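PDB 3QKI: glucose-6-phosphate isomerase from Plasmodium falciparum, which probably catalyses the reversible interconversion of alpha-D-glucose 6-phosphate and beta-D-fructose 6-phosphate, the second step of glycolysis. Local coordinates for residues 68-73 and 513-518; 358-363 and 534-539; 374-379 and 442-447; 395-400 and 416-421. All coordinates share one frame; numbering follows the deposited sequence.

Interaction 1. Residues 68-73 and 513-518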
loop_
_atom_site.group_PDB
_atom_site.type_symbol
_atom_site.label_atom_id
_atom_site.label_comp_id
_atom_site.label_asym_id
_atom_site.label_seq_id
_atom_site.Cartn_x
_atom_site.Cartn_y
_atom_site.Cartn_z
ATOM N N LEU A 68 22.174 -9.953 -6.725
ATOM C CA LEU A 68 22.329 -9.923 -5.268
ATOM C C LEU A 68 23.606 -9.201 -4.844
ATOM O O LEU A 68 23.968 -9.246 -3.659
ATOM C CB LEU A 68 22.355 -11.361 -4.704
ATOM C CG LEU A 68 21.080 -12.201 -4.832
ATOM C CD1 LEU A 68 21.332 -13.605 -4.362
ATOM C CD2 LEU A 68 19.937 -11.613 -4.021
ATOM N N SER A 69 24.297 -8.534 -5.785
ATOM C CA SER A 69 25.589 -7.923 -5.459
ATOM C C SER A 69 25.551 -6.756 -4.478
ATOM O O SER A 69 26.566 -6.485 -3.827
ATOM C CB SER A 69 26.366 -7.555 -6.725
ATOM O OG SER A 69 25.677 -6.543 -7.433
ATOM N N ARG A 70 24.405 -6.066 -4.353
ATOM C CA ARG A 70 24.303 -4.968 -3.407
ATOM C C ARG A 70 23.776 -5.463 -2.071
ATOM O O ARG A 70 22.987 -4.788 -1.430
ATOM C CB ARG A 70 23.494 -3.781 -3.966
ATOM C CG ARG A 70 24.111 -3.180 -5.213
ATOM C CD ARG A 70 23.094 -2.356 -5.958
ATOM N NE ARG A 70 23.555 -2.046 -7.296
ATOM C CZ ARG A 70 23.551 -2.894 -8.318
ATOM N NH1 ARG A 70 23.095 -4.135 -8.162
ATOM N NH2 ARG A 70 24.037 -2.522 -9.492
ATOM N N GLN A 71 24.215 -6.652 -1.660
ATOM C CA GLN A 71 23.912 -7.245 -0.359
ATOM C C GLN A 71 25.219 -7.303 0.413
ATOM O O GLN A 71 26.289 -7.495 -0.174
ATOM C CB GLN A 71 23.251 -8.643 -0.485
ATOM C CG GLN A 71 21.886 -8.611 -1.174
ATOM C CD GLN A 71 20.802 -7.917 -0.378
ATOM O OE1 GLN A 71 20.854 -7.794 0.849
ATOM N NE2 GLN A 71 19.782 -7.483 -1.058
ATOM N N ARG A 72 25.139 -7.129 1.719
ATOM C CA ARG A 72 26.306 -7.041 2.598
ATOM C C ARG A 72 26.994 -8.369 2.943
ATOM O O ARG A 72 27.130 -8.746 4.105
ATOM C CB ARG A 72 25.997 -6.167 3.833
ATOM C CG ARG A 72 25.472 -4.780 3.468
ATOM C CD ARG A 72 25.504 -3.842 4.650
ATOM N NE ARG A 72 26.882 -3.454 4.957
ATOM C CZ ARG A 72 27.257 -2.754 6.024
ATOM N NH1 ARG A 72 26.364 -2.359 6.914
ATOM N NH2 ARG A 72 28.535 -2.442 6.202
ATOM N N TYR A 73 27.450 -9.062 1.914
ATOM C CA TYR A 73 28.192 -10.302 2.060
ATOM C C TYR A 73 29.217 -10.497 0.977
ATOM O O TYR A 73 29.003 -10.107 -0.174
ATOM C CB TYR A 73 27.284 -11.570 2.188
ATOM C CG TYR A 73 26.079 -11.686 1.263
ATOM C CD1 TYR A 73 24.803 -11.927 1.777
ATOM C CD2 TYR A 73 26.237 -11.722 -0.122
ATOM C CE1 TYR A 73 23.703 -12.082 0.941
ATOM C CE2 TYR A 73 25.143 -11.860 -0.969
ATOM C CZ TYR A 73 23.882 -12.062 -0.431
ATOM O OH TYR A 73 22.799 -12.217 -1.247
ATOM N N SER A 513 20.140 -3.863 -1.610
ATOM C CA SER A 513 19.119 -4.048 -2.637
ATOM C C SER A 513 19.312 -5.313 -3.468
ATOM O O SER A 513 20.443 -5.752 -3.722
ATOM C CB SER A 513 19.038 -2.841 -3.576
ATOM O OG SER A 513 20.183 -2.740 -4.389
ATOM N N THR A 514 18.189 -5.853 -3.938
ATOM C CA THR A 514 18.168 -6.946 -4.884
ATOM C C THR A 514 17.526 -6.384 -6.137
ATOM O O THR A 514 16.506 -5.696 -6.045
ATOM C CB THR A 514 17.377 -8.138 -4.342
ATOM O OG1 THR A 514 18.015 -8.602 -3.154
ATOM C CG2 THR A 514 17.283 -9.265 -5.363
ATOM N N LEU A 515 18.124 -6.644 -7.296
ATOM C CA LEU A 515 17.563 -6.240 -8.583
ATOM C C LEU A 515 17.073 -7.462 -9.339
ATOM O O LEU A 515 17.806 -8.440 -9.488
ATOM C CB LEU A 515 18.570 -5.469 -9.453
ATOM C CG LEU A 515 19.094 -4.130 -8.952
ATOM C CD1 LEU A 515 20.106 -3.570 -9.936
ATOM C CD2 LEU A 515 18.004 -3.113 -8.871
ATOM N N LEU A 516 15.832 -7.407 -9.815
ATOM C CA LEU A 516 15.220 -8.446 -10.653
ATOM C C LEU A 516 14.901 -7.770 -11.983
ATOM O O LEU A 516 14.068 -6.851 -12.014
ATOM C CB LEU A 516 13.942 -9.043 -10.018
ATOM C CG LEU A 516 14.125 -9.905 -8.777
ATOM C CD1 LEU A 516 12.786 -10.142 -8.062
ATOM C CD2 LEU A 516 14.738 -11.264 -9.124
ATOM N N LEU A 517 15.605 -8.181 -13.064
ATOM C CA LEU A 517 15.402 -7.574 -14.377
ATOM C C LEU A 517 14.944 -8.609 -15.385
ATOM O O LEU A 517 15.706 -9.509 -15.716
ATOM C CB LEU A 517 16.661 -6.795 -14.872
ATOM C CG LEU A 517 16.606 -6.143 -16.277
ATOM C CD1 LEU A 517 15.426 -5.162 -16.412
ATOM C CD2 LEU A 517 17.907 -5.410 -16.581
ATOM N N PHE A 518 13.693 -8.467 -15.862
ATOM C CA PHE A 518 13.087 -9.388 -16.835
ATOM C C PHE A 518 13.103 -8.754 -18.208
ATOM O O PHE A 518 13.199 -7.535 -18.313
ATOM C CB PHE A 518 11.627 -9.690 -16.442
ATOM C CG PHE A 518 11.386 -10.423 -15.132
ATOM C CD1 PHE A 518 11.146 -11.788 -15.117
ATOM C CD2 PHE A 518 11.359 -9.734 -13.925
ATOM C CE1 PHE A 518 10.919 -12.466 -13.916
ATOM C CE2 PHE A 518 11.114 -10.401 -12.729
ATOM C CZ PHE A 518 10.890 -11.767 -12.726
HETATM O O HOH W 1 22.027 -5.995 -5.857
#
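Ser513 N donates to Arg70 O at 3.0 Å. A water knits the same pair together: it accepts from Arg70 N and Arg70 NH1, so backbone and side chain of Arg70 grip it jointly, and it lies within 2.7 Å of Ser513 O, to which it can donate. The water meets the guanidinium at its edge, in the plane of the group. Asp67 and Asp477 form salt bridges with NH1 and NE of Arg70, which hold the guanidinium's rotation and probably balance its charge. Gln71 reaches over the start of strand 513-518. Its chain bends at chi2 (-68°), which brings NE2 within 3.0 Å of Thr514 OG1 in a weak, bent hydrogen bond, while OE1 is taken by Asn367.

Packing surrounds these polar groups. One face of the Arg70 guanidinium rests on a methyl of Leu515, whose CD1 lies 3.5 Å from NH1, and the aliphatic part of the arginine runs past the Ser513 hydroxyl, with CD 3.3 Å from OG. Leu68 lies alongside Thr514, pointing the same way, and its CD2 comes 3.8 Å from Thr514 CG2. Thr587 and Leu590 of the second subunit pack on Arg70 and Leu515, so the contact borders the dimer interface. Leu68 to Gln71 form a type I turn. Residues 68-70 and 513-518 run in roughly opposite directions, their short axes at 131°, where strands 64-70 and 513-518 are neighbours at the edge of the parallel core in the six-stranded mixed sheet of a phosphoglucose isomerase.

Interaction 2. Residues 358-363 and 534-539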
loop_
_atom_site.group_PDB
_atom_site.type_symbol
_atom_site.label_atom_id
_atom_site.label_comp_id
_atom_site.label_asym_id
_atom_site.label_seq_id
_atom_site.Cartn_x
_atom_site.Cartn_y
_atom_site.Cartn_z
ATOM N N VAL A 358 15.902 -19.767 -3.274
ATOM C CA VAL A 358 16.637 -20.111 -2.062
ATOM C C VAL A 358 17.608 -18.978 -1.684
ATOM O O VAL A 358 17.628 -18.558 -0.516
ATOM C CB VAL A 358 17.327 -21.500 -2.160
ATOM C CG1 VAL A 358 18.358 -21.682 -1.035
ATOM C CG2 VAL A 358 16.282 -22.620 -2.120
ATOM N N LEU A 359 18.381 -18.479 -2.668
ATOM C CA LEU A 359 19.337 -17.383 -2.443
ATOM C C LEU A 359 18.616 -16.101 -2.006
ATOM O O LEU A 359 19.132 -15.367 -1.170
ATOM C CB LEU A 359 20.168 -17.129 -3.707
ATOM C CG LEU A 359 21.162 -18.259 -4.092
ATOM C CD1 LEU A 359 21.775 -17.990 -5.465
ATOM C CD2 LEU A 359 22.235 -18.417 -3.030
ATOM N N LEU A 360 17.404 -15.868 -2.530
ATOM C CA LEU A 360 16.583 -14.708 -2.154
ATOM C C LEU A 360 16.094 -14.861 -0.709
ATOM O O LEU A 360 16.179 -13.930 0.076
ATOM C CB LEU A 360 15.420 -14.547 -3.147
ATOM C CG LEU A 360 14.623 -13.237 -3.072
ATOM C CD1 LEU A 360 15.541 -12.012 -3.262
ATOM C CD2 LEU A 360 13.559 -13.189 -4.154
ATOM N N ALA A 361 15.651 -16.064 -0.330
ATOM C CA ALA A 361 15.228 -16.377 1.053
ATOM C C ALA A 361 16.414 -16.273 2.019
ATOM O O ALA A 361 16.267 -15.707 3.100
ATOM C CB ALA A 361 14.620 -17.804 1.108
ATOM N N LEU A 362 17.605 -16.783 1.623
ATOM C CA LEU A 362 18.817 -16.702 2.465
ATOM C C LEU A 362 19.229 -15.260 2.722
ATOM O O LEU A 362 19.613 -14.926 3.833
ATOM C CB LEU A 362 19.986 -17.490 1.859
ATOM C CG LEU A 362 19.894 -19.032 1.923
ATOM C CD1 LEU A 362 20.945 -19.660 1.021
ATOM C CD2 LEU A 362 20.084 -19.525 3.316
ATOM N N THR A 363 19.108 -14.401 1.683
ATOM C CA THR A 363 19.426 -12.973 1.753
ATOM C C THR A 363 18.487 -12.292 2.750
ATOM O O THR A 363 18.946 -11.544 3.608
ATOM C CB THR A 363 19.336 -12.365 0.354
ATOM O OG1 THR A 363 20.311 -12.994 -0.488
ATOM C CG2 THR A 363 19.541 -10.879 0.346
ATOM N N GLU A 534 6.444 -17.228 -4.124
ATOM C CA GLU A 534 5.829 -18.353 -3.379
ATOM C C GLU A 534 6.957 -19.313 -2.924
ATOM O O GLU A 534 6.994 -19.715 -1.761
ATOM C CB GLU A 534 4.810 -19.127 -4.245
ATOM C CG GLU A 534 3.506 -18.390 -4.536
ATOM C CD GLU A 534 2.477 -19.212 -5.298
ATOM O OE1 GLU A 534 2.835 -20.295 -5.820
ATOM O OE2 GLU A 534 1.296 -18.797 -5.339
ATOM N N SER A 535 7.920 -19.586 -3.818
ATOM C CA SER A 535 9.076 -20.440 -3.514
ATOM C C SER A 535 9.953 -19.799 -2.433
ATOM O O SER A 535 10.326 -20.482 -1.484
ATOM C CB SER A 535 9.892 -20.715 -4.768
ATOM O OG SER A 535 9.108 -21.322 -5.776
ATOM N N ARG A 536 10.249 -18.485 -2.552
ATOM C CA ARG A 536 11.055 -17.754 -1.577
ATOM C C ARG A 536 10.453 -17.847 -0.188
ATOM O O ARG A 536 11.187 -18.107 0.758
ATOM C CB ARG A 536 11.235 -16.273 -2.018
ATOM C CG ARG A 536 12.024 -15.386 -1.052
ATOM C CD ARG A 536 11.070 -14.576 -0.192
ATOM N NE ARG A 536 11.723 -13.520 0.592
ATOM C CZ ARG A 536 11.984 -12.298 0.133
ATOM N NH1 ARG A 536 11.702 -11.977 -1.121
ATOM N NH2 ARG A 536 12.542 -11.395 0.924
ATOM N N ILE A 537 9.114 -17.642 -0.063
ATOM C CA ILE A 537 8.416 -17.715 1.227
ATOM C C ILE A 537 8.453 -19.116 1.845
ATOM O O ILE A 537 8.721 -19.250 3.045
ATOM C CB ILE A 537 7.017 -17.056 1.158
ATOM C CG1 ILE A 537 7.164 -15.505 1.104
ATOM C CG2 ILE A 537 6.094 -17.488 2.279
ATOM C CD1 ILE A 537 8.160 -14.834 2.206
ATOM N N VAL A 538 8.253 -20.149 1.021
ATOM C CA VAL A 538 8.320 -21.536 1.462
ATOM C C VAL A 538 9.759 -21.843 1.977
ATOM O O VAL A 538 9.902 -22.384 3.070
ATOM C CB VAL A 538 7.853 -22.514 0.349
ATOM C CG1 VAL A 538 8.289 -23.948 0.639
ATOM C CG2 VAL A 538 6.344 -22.428 0.146
ATOM N N ALA A 539 10.799 -21.433 1.228
ATOM C CA ALA A 539 12.198 -21.647 1.617
ATOM C C ALA A 539 12.496 -20.905 2.909
ATOM O O ALA A 539 13.129 -21.469 3.799
ATOM C CB ALA A 539 13.144 -21.177 0.518
#
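Leu360 and Arg536 meet at an angle where helices 356-371 and 523-543 pack together in the alpha/beta fold; the axes of 358-363 and 534-539 approach to 8.1 Å and cross at -53°. Arg536 leaves its helix with CG anti to the backbone N (chi1 178°) and then bends at chi2, which carries the chain across Leu360. There the leucine lies over one face of the guanidinium, with Leu360 CG 3.7 Å from Arg536 NH1, and it also touches the aliphatic part, Leu360 CG standing 3.9 Å from Arg536 CG. The charged end continues past this apolar support: NH2 forms a salt bridge with Glu444 and a hydrogen bond with Ser364, and NE pairs with Glu540. These partners probably balance the buried charge and hold the group's orientation.

Small residues let the backbones come close, the CA atoms of Ala361 and Arg536 being 5.1 Å apart. The Ala361 methyl points at the other helix. Val358 extends the apolar patch along Ala539, and Phe347 of helix 330-349 packs against both of these residues. Where the CA atoms come nearest, Ala361 CB is 3.5 Å from Arg536 O and 3.7 Å from Ala539 CB.

Interaction 3. Residues 374-379 and 442-447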
loop_
_atom_site.group_PDB
_atom_site.type_symbol
_atom_site.label_atom_id
_atom_site.label_comp_id
_atom_site.label_asym_id
_atom_site.label_seq_id
_atom_site.Cartn_x
_atom_site.Cartn_y
_atom_site.Cartn_z
ATOM N N LYS A 374 14.199 -5.484 9.922
ATOM C CA LYS A 374 12.859 -6.078 10.043
ATOM C C LYS A 374 11.820 -5.596 9.017
ATOM O O LYS A 374 10.616 -5.808 9.197
ATOM C CB LYS A 374 12.350 -5.948 11.471
ATOM C CG LYS A 374 13.295 -6.523 12.535
ATOM C CD LYS A 374 12.545 -6.591 13.852
ATOM C CE LYS A 374 13.409 -6.217 15.014
ATOM N NZ LYS A 374 12.805 -6.650 16.300
ATOM N N ASN A 375 12.287 -5.000 7.917
ATOM C CA ASN A 375 11.386 -4.534 6.863
ATOM C C ASN A 375 11.893 -4.952 5.505
ATOM O O ASN A 375 13.089 -5.180 5.351
ATOM C CB ASN A 375 11.258 -3.002 6.887
ATOM C CG ASN A 375 10.566 -2.465 8.079
ATOM O OD1 ASN A 375 9.352 -2.421 8.154
ATOM N ND2 ASN A 375 11.334 -2.065 9.051
ATOM N N VAL A 376 10.983 -5.044 4.516
ATOM C CA VAL A 376 11.311 -5.313 3.115
ATOM C C VAL A 376 10.430 -4.364 2.311
ATOM O O VAL A 376 9.204 -4.378 2.490
ATOM C CB VAL A 376 11.075 -6.786 2.642
ATOM C CG1 VAL A 376 11.298 -6.920 1.129
ATOM C CG2 VAL A 376 11.930 -7.786 3.409
ATOM N N ALA A 377 11.034 -3.577 1.409
ATOM C CA ALA A 377 10.289 -2.709 0.481
ATOM C C ALA A 377 10.235 -3.405 -0.887
ATOM O O ALA A 377 11.286 -3.728 -1.457
ATOM C CB ALA A 377 10.949 -1.336 0.368
ATOM N N ILE A 378 9.012 -3.664 -1.389
ATOM C CA ILE A 378 8.770 -4.309 -2.689
ATOM C C ILE A 378 8.489 -3.194 -3.635
ATOM O O ILE A 378 7.453 -2.524 -3.523
ATOM C CB ILE A 378 7.615 -5.331 -2.654
ATOM C CG1 ILE A 378 7.897 -6.482 -1.658
ATOM C CG2 ILE A 378 7.319 -5.867 -4.079
ATOM C CD1 ILE A 378 9.175 -7.460 -1.964
ATOM N N LEU A 379 9.453 -2.923 -4.509
ATOM C CA LEU A 379 9.409 -1.755 -5.395
ATOM C C LEU A 379 9.524 -2.080 -6.888
ATOM O O LEU A 379 10.611 -1.989 -7.463
ATOM C CB LEU A 379 10.471 -0.737 -4.948
ATOM C CG LEU A 379 10.547 -0.429 -3.451
ATOM C CD1 LEU A 379 11.826 0.315 -3.138
ATOM C CD2 LEU A 379 9.288 0.345 -2.970
ATOM N N PRO A 442 15.997 -2.881 3.502
ATOM C CA PRO A 442 16.396 -3.636 2.296
ATOM C C PRO A 442 15.296 -3.549 1.238
ATOM O O PRO A 442 14.117 -3.673 1.561
ATOM C CB PRO A 442 16.543 -5.073 2.819
ATOM C CG PRO A 442 16.883 -4.882 4.270
ATOM C CD PRO A 442 16.009 -3.748 4.696
ATOM N N VAL A 443 15.671 -3.291 -0.002
ATOM C CA VAL A 443 14.708 -3.130 -1.086
ATOM C C VAL A 443 14.837 -4.261 -2.112
ATOM O O VAL A 443 15.923 -4.819 -2.309
ATOM C CB VAL A 443 14.751 -1.722 -1.759
ATOM C CG1 VAL A 443 14.526 -0.592 -0.765
ATOM C CG2 VAL A 443 16.036 -1.479 -2.554
ATOM N N GLU A 444 13.719 -4.566 -2.775
ATOM C CA GLU A 444 13.678 -5.540 -3.858
ATOM C C GLU A 444 13.065 -4.775 -5.038
ATOM O O GLU A 444 11.899 -4.377 -4.981
ATOM C CB GLU A 444 12.870 -6.785 -3.453
ATOM C CG GLU A 444 13.584 -7.598 -2.388
ATOM C CD GLU A 444 12.868 -8.793 -1.778
ATOM O OE1 GLU A 444 11.962 -9.355 -2.431
ATOM O OE2 GLU A 444 13.259 -9.201 -0.660
ATOM N N LEU A 445 13.911 -4.454 -6.026
ATOM C CA LEU A 445 13.555 -3.696 -7.229
ATOM C C LEU A 445 13.317 -4.657 -8.375
ATOM O O LEU A 445 14.109 -5.593 -8.579
ATOM C CB LEU A 445 14.636 -2.667 -7.603
ATOM C CG LEU A 445 15.172 -1.713 -6.493
ATOM C CD1 LEU A 445 16.137 -0.706 -7.063
ATOM C CD2 LEU A 445 14.077 -0.949 -5.839
ATOM N N ILE A 446 12.169 -4.474 -9.069
ATOM C CA ILE A 446 11.737 -5.326 -10.180
ATOM C C ILE A 446 11.551 -4.428 -11.390
ATOM O O ILE A 446 10.873 -3.400 -11.295
ATOM C CB ILE A 446 10.461 -6.145 -9.813
ATOM C CG1 ILE A 446 10.741 -7.036 -8.587
ATOM C CG2 ILE A 446 10.001 -7.001 -11.008
ATOM C CD1 ILE A 446 9.542 -7.371 -7.726
ATOM N N GLY A 447 12.237 -4.759 -12.482
ATOM C CA GLY A 447 12.190 -3.956 -13.693
ATOM C C GLY A 447 12.136 -4.813 -14.931
ATOM O O GLY A 447 12.468 -6.008 -14.873
#
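Ala377 O receives Glu444 N at 2.9 Å, and the CA of Val443 lies beside the same oxygen in a CA-H...O contact. Ala377 N in turn donates to Pro442 O with an N-H...O angle of 172°. The pattern repeats two residues on, where Leu379 N donates to Glu444 O at 2.9 Å and Leu379 O takes a weak bond from Ile446 N. The two strands thus form a parallel ladder pairing Ala377 with Val443, Ile378 with Glu444 and Leu379 with Leu445.

On the face of Ala377 and Leu379 the side chains form an apolar layer. Leu379 CD1 lies across the branches of its neighbours, 3.7 Å from both Val443 CG1 and Leu445 CD2, and helix 428-437 covers this side. The other face carries Glu444, whose chain is extended beyond CG and runs alongside Ile378. Its carboxylate rests against two methyls: Ile378 CD1 is 3.4 Å from OE1, and Val376 CG1 is 3.5 Å from OE2. Tyr533 of helix 523-543 bonds to OE1, and the buried acid, probably ionised beside Arg536, ties sheet to helix. Adjacent parallel strands with helices packed on both faces are characteristic of the doubly wound alpha/beta (SIS) fold of phosphoglucose isomerases.

Interaction 4. Residues 395-400 and 416-421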
loop_
_atom_site.group_PDB
_atom_site.type_symbol
_atom_site.label_atom_id
_atom_site.label_comp_id
_atom_site.label_asym_id
_atom_site.label_seq_id
_atom_site.Cartn_x
_atom_site.Cartn_y
_atom_site.Cartn_z
ATOM N N LEU A 395 1.121 -13.027 1.324
ATOM C CA LEU A 395 1.931 -14.210 1.053
ATOM C C LEU A 395 3.077 -14.335 2.058
ATOM O O LEU A 395 3.247 -15.390 2.648
ATOM C CB LEU A 395 2.452 -14.203 -0.398
ATOM C CG LEU A 395 3.403 -15.363 -0.798
ATOM C CD1 LEU A 395 2.705 -16.713 -0.730
ATOM C CD2 LEU A 395 3.953 -15.152 -2.189
ATOM N N SER A 396 3.806 -13.234 2.307
ATOM C CA SER A 396 4.933 -13.231 3.240
ATOM C C SER A 396 4.488 -13.192 4.695
ATOM O O SER A 396 4.862 -14.063 5.473
ATOM C CB SER A 396 5.835 -12.030 2.962
ATOM O OG SER A 396 6.240 -12.075 1.601
ATOM N N MET A 397 3.740 -12.135 5.066
ATOM C CA MET A 397 3.355 -11.853 6.436
ATOM C C MET A 397 2.444 -12.865 7.090
ATOM O O MET A 397 2.626 -13.170 8.269
ATOM C CB MET A 397 2.844 -10.419 6.580
ATOM C CG MET A 397 3.918 -9.398 6.223
ATOM S SD MET A 397 3.390 -7.701 6.141
ATOM C CE MET A 397 3.182 -7.290 7.892
ATOM N N GLU A 398 1.462 -13.379 6.352
ATOM C CA GLU A 398 0.556 -14.373 6.916
ATOM C C GLU A 398 1.230 -15.736 6.989
ATOM O O GLU A 398 0.940 -16.517 7.886
ATOM C CB GLU A 398 -0.786 -14.372 6.175
ATOM C CG GLU A 398 -1.858 -15.188 6.868
ATOM C CD GLU A 398 -3.177 -15.200 6.135
ATOM O OE1 GLU A 398 -3.252 -15.819 5.050
ATOM O OE2 GLU A 398 -4.139 -14.577 6.641
ATOM N N SER A 399 2.168 -16.021 6.084
ATOM C CA SER A 399 2.846 -17.313 6.134
ATOM C C SER A 399 3.874 -17.294 7.245
ATOM O O SER A 399 3.918 -18.197 8.051
ATOM C CB SER A 399 3.586 -17.620 4.821
ATOM O OG SER A 399 2.757 -17.781 3.684
ATOM N N ASN A 400 4.723 -16.257 7.270
ATOM C CA ASN A 400 5.879 -16.232 8.142
ATOM C C ASN A 400 5.845 -15.346 9.394
ATOM O O ASN A 400 6.837 -15.307 10.113
ATOM C CB ASN A 400 7.167 -16.084 7.295
ATOM C CG ASN A 400 7.431 -17.235 6.351
ATOM O OD1 ASN A 400 6.758 -18.282 6.360
ATOM N ND2 ASN A 400 8.390 -17.062 5.478
ATOM N N CYS A 416 8.925 -13.132 10.041
ATOM C CA CYS A 416 8.720 -12.306 8.843
ATOM C C CYS A 416 8.863 -10.819 9.073
ATOM O O CYS A 416 8.360 -10.282 10.066
ATOM C CB CYS A 416 7.399 -12.619 8.161
ATOM S SG CYS A 416 7.285 -11.957 6.495
ATOM N N GLN A 417 9.514 -10.158 8.110
ATOM C CA GLN A 417 9.653 -8.707 8.084
ATOM C C GLN A 417 8.293 -8.061 7.772
ATOM O O GLN A 417 7.371 -8.735 7.294
ATOM C CB GLN A 417 10.632 -8.285 6.968
ATOM C CG GLN A 417 12.077 -8.717 7.181
ATOM C CD GLN A 417 12.399 -9.928 6.346
ATOM O OE1 GLN A 417 11.647 -10.896 6.314
ATOM N NE2 GLN A 417 13.532 -9.886 5.637
ATOM N N VAL A 418 8.186 -6.749 7.999
ATOM C CA VAL A 418 7.017 -5.978 7.576
ATOM C C VAL A 418 7.291 -5.685 6.086
ATOM O O VAL A 418 8.343 -5.155 5.748
ATOM C CB VAL A 418 6.843 -4.668 8.365
ATOM C CG1 VAL A 418 5.864 -3.750 7.659
ATOM C CG2 VAL A 418 6.380 -4.947 9.788
ATOM N N TYR A 419 6.367 -6.073 5.209
ATOM C CA TYR A 419 6.483 -5.824 3.774
ATOM C C TYR A 419 5.605 -4.647 3.412
ATOM O O TYR A 419 4.479 -4.530 3.910
ATOM C CB TYR A 419 6.019 -7.048 2.980
ATOM C CG TYR A 419 7.065 -8.108 2.805
ATOM C CD1 TYR A 419 7.649 -8.335 1.564
ATOM C CD2 TYR A 419 7.458 -8.914 3.874
ATOM C CE1 TYR A 419 8.591 -9.350 1.385
ATOM C CE2 TYR A 419 8.447 -9.888 3.719
ATOM C CZ TYR A 419 8.989 -10.121 2.467
ATOM O OH TYR A 419 9.922 -11.119 2.303
ATOM N N PHE A 420 6.115 -3.776 2.536
ATOM C CA PHE A 420 5.365 -2.620 2.064
ATOM C C PHE A 420 5.959 -2.183 0.726
ATOM O O PHE A 420 6.965 -2.738 0.266
ATOM C CB PHE A 420 5.393 -1.472 3.109
ATOM C CG PHE A 420 6.699 -0.709 3.156
ATOM C CD1 PHE A 420 6.814 0.554 2.567
ATOM C CD2 PHE A 420 7.833 -1.269 3.749
ATOM C CE1 PHE A 420 8.027 1.250 2.597
ATOM C CE2 PHE A 420 9.048 -0.578 3.772
ATOM C CZ PHE A 420 9.133 0.680 3.208
ATOM N N GLY A 421 5.343 -1.191 0.117
ATOM C CA GLY A 421 5.850 -0.659 -1.130
ATOM C C GLY A 421 4.809 -0.062 -2.034
ATOM O O GLY A 421 3.604 -0.259 -1.849
HETATM O O HOH W 2 8.690 -12.332 -0.031
#
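The contact lies within the beta-alpha-beta unit formed by strand 375-380, helix 388-400 and strand 418-420, where the helix end meets the last strand. Ser396 CB sits over one face of the Tyr419 ring in a CH-pi contact, 3.7 Å from the centroid and 20° off the ring normal. The Ser396 hydroxyl also lies above that face, toward the rim; it bonds back to Ile392 O, and a water links Ser396 OG to Tyr419 OH. Met397 reaches the strand backbone instead. Its extended chi2 (172°) puts the sulfur before a peptide N-H: Tyr419 N donates weakly to Met397 SD at 3.5 Å, nearly straight. Beyond the sulfur, the bend at chi3 turns Met397 CE to Val418.

At the end of the helix Cys416 N donates to Asn400 O at 3.0 Å. Cys416 SG, anti to its own N (chi1 -165°), turns inward to the helix backbone, 3.4 Å from Ser396 O, while the CB atoms of Asn400 and Cys416 press together at 3.6 Å. Glu398, a residue that binds fructose 6-phosphate, starts away from the strand on this same helical turn. Tyr419 packs against Val376 and Ile378 of strand 375-380, Ile537 of helix 523-543 lies against Ser396, and Leu434 of the second subunit packs on Met397.

How the interactions relate
From the N terminus, strand 64-70 is met first, and interaction 1 closes the longest loop by bringing it to strand 513-518 some 440 residues later. Helix 356-371 then opens interaction 2, which crosses interaction 1 because its partner, helix 523-543, follows strand 513-518. Within both loops lies interaction 3, joining strands 375-380 and 443-448, and within that the short loop of interaction 4. Interactions 1, 3 and 4 reach the same mixed sheet, while interaction 2 joins two helices beside it. The Tyr73-Thr363 hydroxyl pair links interactions 1 and 2, Arg536 and Glu444 link 2 to 3, and Asn400 ND2 probably hydrogen-bonds to Ile537 O between 4 and 2.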